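Local coordinates for C2 toxin component I (Clostridium botulinum, PDB 2J3Z), which acts as the ADP-ribosyltransferase component of the binary C2 toxin, modifying actin with ADP-ribose taken from NAD, at residues A[100-105]-A[162-167]; A[192-197]-A[214-219]; A[106-111]-A[141-146]. The protein carries 1 engineered substitution. All coordinates share one frame; numbering follows the deposited sequence.

In the fold
Contacts 1 and 2 both belong to the mixed sheet of the first ADP-ribosyltransferase family region, in which strands 141-142, 192-203, 206-216, 162-168 and 98-102 follow one another. Contact 3 joins the edge strand 141-142 to the loop that continues directly from contact 1. The three centres lie about 11 Å from one another. Contact 3 falls between the two segments of contact 1 along the chain, and contact 2 follows both. Phe104 meets Ile193 and Lys143, so all three meet around one ring. Together they tie central strands, hairpin and edge strand into one unit, an example of neighbouring contacts that share a framework while using different chemistry.

Contact 1 of 3, residues A[100-105]-A[162-167]; sequences GYVNFT and VIVKTR. With SO4 (sulfate ion), chain P.
Gly100 and Thr166 grip each other by two backbone bonds, Gly100 N to Thr166 O at 3.2 Å and Thr166 N to Gly100 O at 3.0 Å, both nearly straight. This is an antiparallel hydrogen-bonded pair, followed by the non-hydrogen-bonded pair Tyr101 and Lys165. One residue on, Val102 N still reaches Val164 O, but the bond is bent to 137°. The return link runs through a water, which accepts from Val164 N at 3.1 Å and donates to Val102 O at 2.7 Å. The strands are thus parting where Asn103 centres an inverse gamma turn and the chain draws away from strand 162-168, though Asn103 still bonds to Ser148 of strand 147-150.

Apolar contacts fall on both faces. On that of Tyr101 and Lys165, the ring lies alongside Ile163, CD1 standing 3.4 Å from Ile163 CG2, while Lys165 CB sits at the ring edge. The ring's hydroxyl is bonded to Asp153. On the other face Val102 touches with both branches: CG2 meets Val164 CG1, and CG1 lies 3.7 Å from Thr166 CG2. With CG2 of Thr166 between its backbone N and carbonyl carbon, its hydroxyl swings anti to N (chi1 -167°) and bonds to Gly213 O. Beyond the turn, Phe104 CB rests against Val164 CG2.

At the far end Thr105 OG1 donates to sulfate O1 at 2.6 Å, an ion probably from the crystallisation liquor. The whole is an antiparallel pairing of central strands in the mixed beta sheet of an ADP-ribosyltransferase domain, ending in a bridging water and an inverse gamma turn.

Contact 2 of 3, residues A[192-197]-A[214-219]; sequences SIIPES and SLSQEL
A beta hairpin of strands 192-203 and 206-216 brings Ser192 opposite Ser216 and Ile194 opposite Ser214, at the end of the ladder remote from the turn. Both are antiparallel hydrogen-bonded pairs. Ser216 N reaches Ser192 O at 2.8 Å and Ile194 N reaches Ser214 O at 3.0 Å; each is returned by a longer bond. Between them Ile193 and Leu215 form a non-hydrogen-bonded pair.

Side chains lie close along this ladder. Ile194 CD1 packs 3.6 Å from Ser216 CB. Ile193 has CG1 anti to its backbone N (chi1 -162°), and a turn at chi2 of 76° brings CD1 back to 3.3 Å from Ser214 O. Ser192 OG lies beside the Ser216 backbone and is hydrogen-bonded to Glu140.

Further along, Glu196 and Ser197 both face Glu212 in a classic beta bulge. Glu196 stretches an extended chain across to Ser214, whose OG donates to Glu196 OE2 at 2.6 Å, arriving well above the carboxylate plane. The hydroxyl thus ties one carboxylate oxygen at an exposed position, where a crystal neighbour also touches Glu196. The chemistry implies a hairpin fixed chiefly by its backbone, with the serine-glutamate bond as a surface addition across the strands.

Contact 3 of 3, residues A[106-111]-A[141-146]; sequences PKELGI and YTKFSF
Leu109 lays its backbone over Tyr141: CA stands 3.7 Å from the ring centroid and 12° off the normal, a CH-pi contact over the face. The ring is presented to it by a chi1 of -60°, which sets CG anti to the carbonyl carbon. Leu109 CD2 then comes down to 3.9 Å from Tyr141 CD2, the two side chains crossing at about a right angle. Glu108 O meets Tyr141 CB at 3.5 Å and is itself bonded to Arg402. Pro106 O accepts from Leu109 N and Ile111 N on opposite faces of its plane, which, with Gly110 N bonding to Lys107 O, keeps the loop compact. Gly110, with positive phi, carries the chain past the ring.

The other half is polar and thinner, resting on a single pair of long side chains. Lys143 NZ donates to Glu108 OE1 at 2.8 Å on its syn lone pair, and more weakly to OE2 at 2.9 Å. NZ also bonds to Asn103 O, and OE2 accepts from Thr105 N; each charge probably stabilises the other. On this less enclosed side a sulfate, probably from the crystallisation liquor, lies about 4 Å from the Glu108 side chain, between nearest atoms.

Helix 126-136 backs the apolar half, with Ile136 touching both Leu109 and Tyr141. Strand 141-142 is hydrogen-bonded to strand 192-203, while Phe146 packs on the earlier helices 47-59 and 77-89.

Contact 1 of 3, residues A[100-105]-A[162-167]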
# COMPACT_ATOMS: atom_id res chain seq x y z
N GLY A 100 -14.93 14.65 -7.59
CA GLY A 100 -15.70 13.44 -7.86
C GLY A 100 -15.48 12.30 -6.88
O GLY A 100 -15.11 12.51 -5.72
N TYR A 101 -15.70 11.08 -7.35
CA TYR A 101 -15.67 9.91 -6.49
C TYR A 101 -14.55 8.91 -6.89
O TYR A 101 -14.55 8.38 -8.02
CB TYR A 101 -17.05 9.21 -6.50
CG TYR A 101 -18.26 10.13 -6.37
CD1 TYR A 101 -18.49 10.86 -5.19
CD2 TYR A 101 -19.19 10.25 -7.41
CE1 TYR A 101 -19.60 11.69 -5.05
CE2 TYR A 101 -20.32 11.10 -7.28
CZ TYR A 101 -20.51 11.81 -6.09
OH TYR A 101 -21.61 12.62 -5.92
N VAL A 102 -13.61 8.68 -5.98
CA VAL A 102 -12.57 7.66 -6.18
C VAL A 102 -13.11 6.27 -5.87
O VAL A 102 -13.89 6.09 -4.92
CB VAL A 102 -11.25 7.94 -5.38
CG1 VAL A 102 -10.48 9.03 -6.04
CG2 VAL A 102 -11.54 8.32 -3.90
N ASN A 103 -12.69 5.29 -6.67
CA ASN A 103 -13.19 3.93 -6.59
C ASN A 103 -12.50 3.05 -5.53
O ASN A 103 -11.93 2.01 -5.87
CB ASN A 103 -13.12 3.24 -7.97
CG ASN A 103 -11.67 3.09 -8.49
OD1 ASN A 103 -10.80 3.88 -8.15
ND2 ASN A 103 -11.43 2.06 -9.32
N PHE A 104 -12.56 3.47 -4.27
CA PHE A 104 -12.14 2.63 -3.15
C PHE A 104 -13.31 1.76 -2.72
O PHE A 104 -14.45 2.26 -2.59
CB PHE A 104 -11.75 3.48 -1.94
CG PHE A 104 -10.35 4.00 -1.98
CD1 PHE A 104 -10.04 5.15 -2.71
CD2 PHE A 104 -9.35 3.37 -1.24
CE1 PHE A 104 -8.71 5.65 -2.71
CE2 PHE A 104 -8.02 3.86 -1.23
CZ PHE A 104 -7.71 5.00 -1.96
N THR A 105 -13.04 0.48 -2.49
CA THR A 105 -14.02 -0.43 -1.93
C THR A 105 -13.86 -0.44 -0.40
O THR A 105 -12.88 0.08 0.12
CB THR A 105 -13.81 -1.85 -2.47
OG1 THR A 105 -12.46 -2.24 -2.22
CG2 THR A 105 -14.05 -1.91 -4.01
N VAL A 162 -20.19 2.40 -0.10
CA VAL A 162 -19.32 3.45 0.31
C VAL A 162 -19.19 4.39 -0.86
O VAL A 162 -19.09 3.93 -2.02
CB VAL A 162 -17.97 2.80 0.79
CG1 VAL A 162 -16.77 3.21 -0.04
CG2 VAL A 162 -17.76 2.97 2.33
N ILE A 163 -19.25 5.70 -0.58
CA ILE A 163 -19.02 6.74 -1.60
C ILE A 163 -17.92 7.64 -1.10
O ILE A 163 -18.08 8.31 -0.07
CB ILE A 163 -20.27 7.61 -1.92
CG1 ILE A 163 -21.41 6.79 -2.51
CG2 ILE A 163 -19.92 8.74 -2.90
CD1 ILE A 163 -22.73 7.51 -2.40
N VAL A 164 -16.81 7.64 -1.84
CA VAL A 164 -15.64 8.39 -1.41
C VAL A 164 -15.42 9.60 -2.30
O VAL A 164 -14.92 9.46 -3.43
CB VAL A 164 -14.35 7.51 -1.36
CG1 VAL A 164 -13.28 8.23 -0.56
CG2 VAL A 164 -14.65 6.17 -0.73
N LYS A 165 -15.79 10.76 -1.76
CA LYS A 165 -15.70 12.02 -2.48
C LYS A 165 -14.43 12.80 -2.13
O LYS A 165 -14.10 12.98 -0.93
CB LYS A 165 -16.92 12.87 -2.20
CG LYS A 165 -17.08 14.07 -3.13
CD LYS A 165 -18.19 14.95 -2.55
CE LYS A 165 -18.51 16.12 -3.45
NZ LYS A 165 -19.89 16.60 -3.12
N THR A 166 -13.74 13.25 -3.16
CA THR A 166 -12.46 13.93 -3.01
C THR A 166 -12.21 14.97 -4.10
O THR A 166 -13.03 15.13 -5.04
CB THR A 166 -11.28 12.90 -2.92
OG1 THR A 166 -10.10 13.56 -2.47
CG2 THR A 166 -11.01 12.22 -4.26
N ARG A 167 -11.09 15.67 -3.96
CA ARG A 167 -10.62 16.66 -4.90
C ARG A 167 -9.25 16.22 -5.45
O ARG A 167 -8.32 15.92 -4.68
CB ARG A 167 -10.54 18.03 -4.21
CG ARG A 167 -10.18 19.22 -5.10
CD ARG A 167 -9.88 20.48 -4.28
NE ARG A 167 -11.06 21.32 -4.07
CZ ARG A 167 -11.38 22.43 -4.76
NH1 ARG A 167 -10.60 22.89 -5.74
NH2 ARG A 167 -12.50 23.11 -4.46
S SO4 P . -11.47 -5.24 -3.83
O1 SO4 P . -11.35 -4.58 -2.53
O2 SO4 P . -12.86 -5.71 -4.01
O3 SO4 P . -11.12 -4.31 -4.92
O4 SO4 P . -10.56 -6.39 -3.86
O HOH W 1 -16.52 6.10 -4.53

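Contact 2 of 3, residues A[192-197]-A[214-219]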
# COMPACT_ATOMS: atom_id res chain seq x y z
N SER A 192 -3.18 8.03 -2.05
CA SER A 192 -3.95 7.65 -0.90
C SER A 192 -5.17 8.54 -0.69
O SER A 192 -5.29 9.65 -1.22
CB SER A 192 -3.07 7.63 0.34
OG SER A 192 -2.54 8.91 0.57
N ILE A 193 -6.11 8.01 0.08
CA ILE A 193 -7.19 8.80 0.60
C ILE A 193 -7.06 8.83 2.13
O ILE A 193 -6.73 7.83 2.76
CB ILE A 193 -8.58 8.29 0.10
CG1 ILE A 193 -9.65 9.36 0.27
CG2 ILE A 193 -8.99 6.97 0.75
CD1 ILE A 193 -9.57 10.47 -0.79
N ILE A 194 -7.30 10.00 2.70
CA ILE A 194 -7.42 10.15 4.15
C ILE A 194 -8.86 10.49 4.49
O ILE A 194 -9.31 11.62 4.26
CB ILE A 194 -6.49 11.25 4.63
CG1 ILE A 194 -5.05 10.92 4.18
CG2 ILE A 194 -6.65 11.48 6.15
CD1 ILE A 194 -4.11 12.10 4.09
N PRO A 195 -9.64 9.52 4.99
CA PRO A 195 -11.02 9.89 5.29
C PRO A 195 -11.16 10.88 6.46
O PRO A 195 -10.58 10.71 7.54
CB PRO A 195 -11.68 8.52 5.59
CG PRO A 195 -10.73 7.50 4.91
CD PRO A 195 -9.39 8.08 5.22
N GLU A 196 -11.93 11.93 6.21
CA GLU A 196 -12.05 13.01 7.18
C GLU A 196 -13.39 13.07 7.88
O GLU A 196 -13.47 13.50 9.03
CB GLU A 196 -11.74 14.33 6.51
CG GLU A 196 -10.26 14.49 6.19
CD GLU A 196 -10.01 15.70 5.31
OE1 GLU A 196 -10.98 16.19 4.68
OE2 GLU A 196 -8.85 16.17 5.25
N SER A 197 -14.43 12.66 7.16
CA SER A 197 -15.75 12.46 7.74
C SER A 197 -16.47 11.31 7.04
O SER A 197 -16.14 10.91 5.91
CB SER A 197 -16.59 13.75 7.71
OG SER A 197 -16.84 14.17 6.38
N SER A 214 -9.28 13.61 1.74
CA SER A 214 -8.21 14.29 1.00
C SER A 214 -7.42 13.26 0.21
O SER A 214 -7.13 12.16 0.69
CB SER A 214 -7.28 15.04 1.93
OG SER A 214 -8.04 15.84 2.82
N LEU A 215 -7.08 13.62 -1.01
CA LEU A 215 -6.21 12.80 -1.79
C LEU A 215 -4.79 13.18 -1.35
O LEU A 215 -4.41 14.36 -1.28
CB LEU A 215 -6.44 13.04 -3.27
CG LEU A 215 -5.78 12.12 -4.29
CD1 LEU A 215 -6.56 10.81 -4.46
CD2 LEU A 215 -5.73 12.85 -5.61
N SER A 216 -3.99 12.17 -1.03
CA SER A 216 -2.63 12.44 -0.65
C SER A 216 -1.73 11.43 -1.32
O SER A 216 -2.14 10.82 -2.30
CB SER A 216 -2.45 12.39 0.88
OG SER A 216 -1.26 13.09 1.22
N GLN A 217 -0.53 11.26 -0.78
CA GLN A 217 0.40 10.26 -1.26
C GLN A 217 1.40 9.92 -0.14
O GLN A 217 1.96 10.81 0.48
CB GLN A 217 1.13 10.79 -2.51
CG GLN A 217 2.14 9.84 -3.05
CD GLN A 217 2.02 9.59 -4.55
OE1 GLN A 217 2.32 8.49 -5.03
NE2 GLN A 217 1.58 10.62 -5.30
N GLU A 218 1.63 8.64 0.10
CA GLU A 218 2.65 8.23 1.06
C GLU A 218 4.00 8.14 0.37
O GLU A 218 4.08 7.80 -0.81
CB GLU A 218 2.29 6.87 1.67
CG GLU A 218 1.06 6.95 2.56
CD GLU A 218 0.78 5.67 3.33
OE1 GLU A 218 0.99 5.64 4.57
OE2 GLU A 218 0.33 4.70 2.69
N LEU A 219 5.06 8.45 1.12
CA LEU A 219 6.42 8.19 0.72
C LEU A 219 6.70 6.68 0.77
O LEU A 219 6.98 6.11 1.83
CB LEU A 219 7.39 8.98 1.58
CG LEU A 219 8.87 8.91 1.21
CD1 LEU A 219 9.09 9.40 -0.21
CD2 LEU A 219 9.69 9.70 2.21

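Contact 3 of 3, residues A[106-111]-A[141-146]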
# COMPACT_ATOMS: atom_id res chain seq x y z
N PRO A 106 -14.84 -1.00 0.32
CA PRO A 106 -14.66 -1.25 1.74
C PRO A 106 -13.32 -1.96 2.07
O PRO A 106 -12.61 -1.54 2.98
CB PRO A 106 -15.84 -2.15 2.09
CG PRO A 106 -16.92 -1.73 1.08
CD PRO A 106 -16.19 -1.40 -0.15
N LYS A 107 -12.96 -3.00 1.32
CA LYS A 107 -11.77 -3.79 1.64
C LYS A 107 -10.52 -2.94 1.63
O LYS A 107 -9.63 -3.12 2.48
CB LYS A 107 -11.60 -4.98 0.69
CG LYS A 107 -12.46 -6.20 1.08
CD LYS A 107 -12.51 -7.12 -0.15
CE LYS A 107 -13.17 -8.47 0.14
NZ LYS A 107 -14.23 -8.30 1.13
N GLU A 108 -10.49 -2.01 0.70
CA GLU A 108 -9.39 -1.07 0.55
C GLU A 108 -9.33 -0.01 1.62
O GLU A 108 -8.35 0.73 1.67
CB GLU A 108 -9.46 -0.41 -0.83
CG GLU A 108 -9.15 -1.41 -1.93
CD GLU A 108 -9.33 -0.84 -3.33
OE1 GLU A 108 -8.59 -1.34 -4.23
OE2 GLU A 108 -10.19 0.07 -3.54
N LEU A 109 -10.37 0.10 2.43
CA LEU A 109 -10.36 0.94 3.63
C LEU A 109 -10.25 0.04 4.84
O LEU A 109 -10.58 0.45 5.93
CB LEU A 109 -11.65 1.79 3.75
CG LEU A 109 -11.99 2.61 2.49
CD1 LEU A 109 -13.49 3.00 2.44
CD2 LEU A 109 -11.08 3.83 2.35
N GLY A 110 -9.81 -1.20 4.65
CA GLY A 110 -9.64 -2.14 5.75
C GLY A 110 -10.93 -2.54 6.44
O GLY A 110 -10.94 -2.84 7.64
N ILE A 111 -12.02 -2.53 5.68
CA ILE A 111 -13.32 -2.94 6.20
C ILE A 111 -13.67 -4.33 5.68
O ILE A 111 -13.81 -4.52 4.48
CB ILE A 111 -14.46 -1.92 5.86
CG1 ILE A 111 -14.21 -0.54 6.50
CG2 ILE A 111 -15.81 -2.48 6.33
CD1 ILE A 111 -15.06 0.59 5.91
N TYR A 141 -5.21 5.45 3.52
CA TYR A 141 -5.28 4.23 2.73
C TYR A 141 -4.77 4.45 1.29
O TYR A 141 -5.33 5.26 0.55
CB TYR A 141 -6.71 3.69 2.68
CG TYR A 141 -7.26 3.35 4.03
CD1 TYR A 141 -6.97 2.11 4.63
CD2 TYR A 141 -8.03 4.27 4.73
CE1 TYR A 141 -7.47 1.81 5.89
CE2 TYR A 141 -8.54 3.98 5.97
CZ TYR A 141 -8.25 2.74 6.55
OH TYR A 141 -8.74 2.46 7.80
N THR A 142 -3.74 3.72 0.93
CA THR A 142 -3.16 3.79 -0.41
C THR A 142 -3.88 2.90 -1.42
O THR A 142 -4.15 1.72 -1.18
CB THR A 142 -1.62 3.49 -0.36
OG1 THR A 142 -0.96 4.53 0.36
CG2 THR A 142 -1.01 3.40 -1.78
N LYS A 143 -4.22 3.48 -2.55
CA LYS A 143 -4.68 2.69 -3.69
C LYS A 143 -3.49 2.24 -4.54
O LYS A 143 -2.94 3.02 -5.31
CB LYS A 143 -5.75 3.42 -4.51
CG LYS A 143 -6.49 2.45 -5.41
CD LYS A 143 -7.92 2.80 -5.64
CE LYS A 143 -8.53 1.85 -6.69
NZ LYS A 143 -9.10 0.58 -6.17
N PHE A 144 -3.10 0.99 -4.39
CA PHE A 144 -1.96 0.46 -5.15
C PHE A 144 -2.12 0.54 -6.67
O PHE A 144 -1.15 0.83 -7.40
CB PHE A 144 -1.69 -1.00 -4.76
CG PHE A 144 -1.44 -1.20 -3.31
CD1 PHE A 144 -0.40 -0.52 -2.67
CD2 PHE A 144 -2.27 -2.04 -2.56
CE1 PHE A 144 -0.17 -0.69 -1.28
CE2 PHE A 144 -2.04 -2.25 -1.21
CZ PHE A 144 -0.98 -1.56 -0.56
N SER A 145 -3.33 0.24 -7.15
CA SER A 145 -3.60 0.29 -8.56
C SER A 145 -3.85 1.74 -9.02
O SER A 145 -3.87 2.67 -8.20
CB SER A 145 -4.82 -0.59 -8.87
OG SER A 145 -6.00 -0.01 -8.38
N PHE A 146 -4.03 1.90 -10.32
CA PHE A 146 -4.63 3.09 -10.89
C PHE A 146 -5.93 3.45 -10.16
O PHE A 146 -6.57 2.61 -9.53
CB PHE A 146 -4.93 2.86 -12.38
CG PHE A 146 -3.71 2.46 -13.18
CD1 PHE A 146 -3.51 1.15 -13.59
CD2 PHE A 146 -2.74 3.41 -13.52
CE1 PHE A 146 -2.38 0.78 -14.35
CE2 PHE A 146 -1.61 3.06 -14.27
CZ PHE A 146 -1.43 1.73 -14.67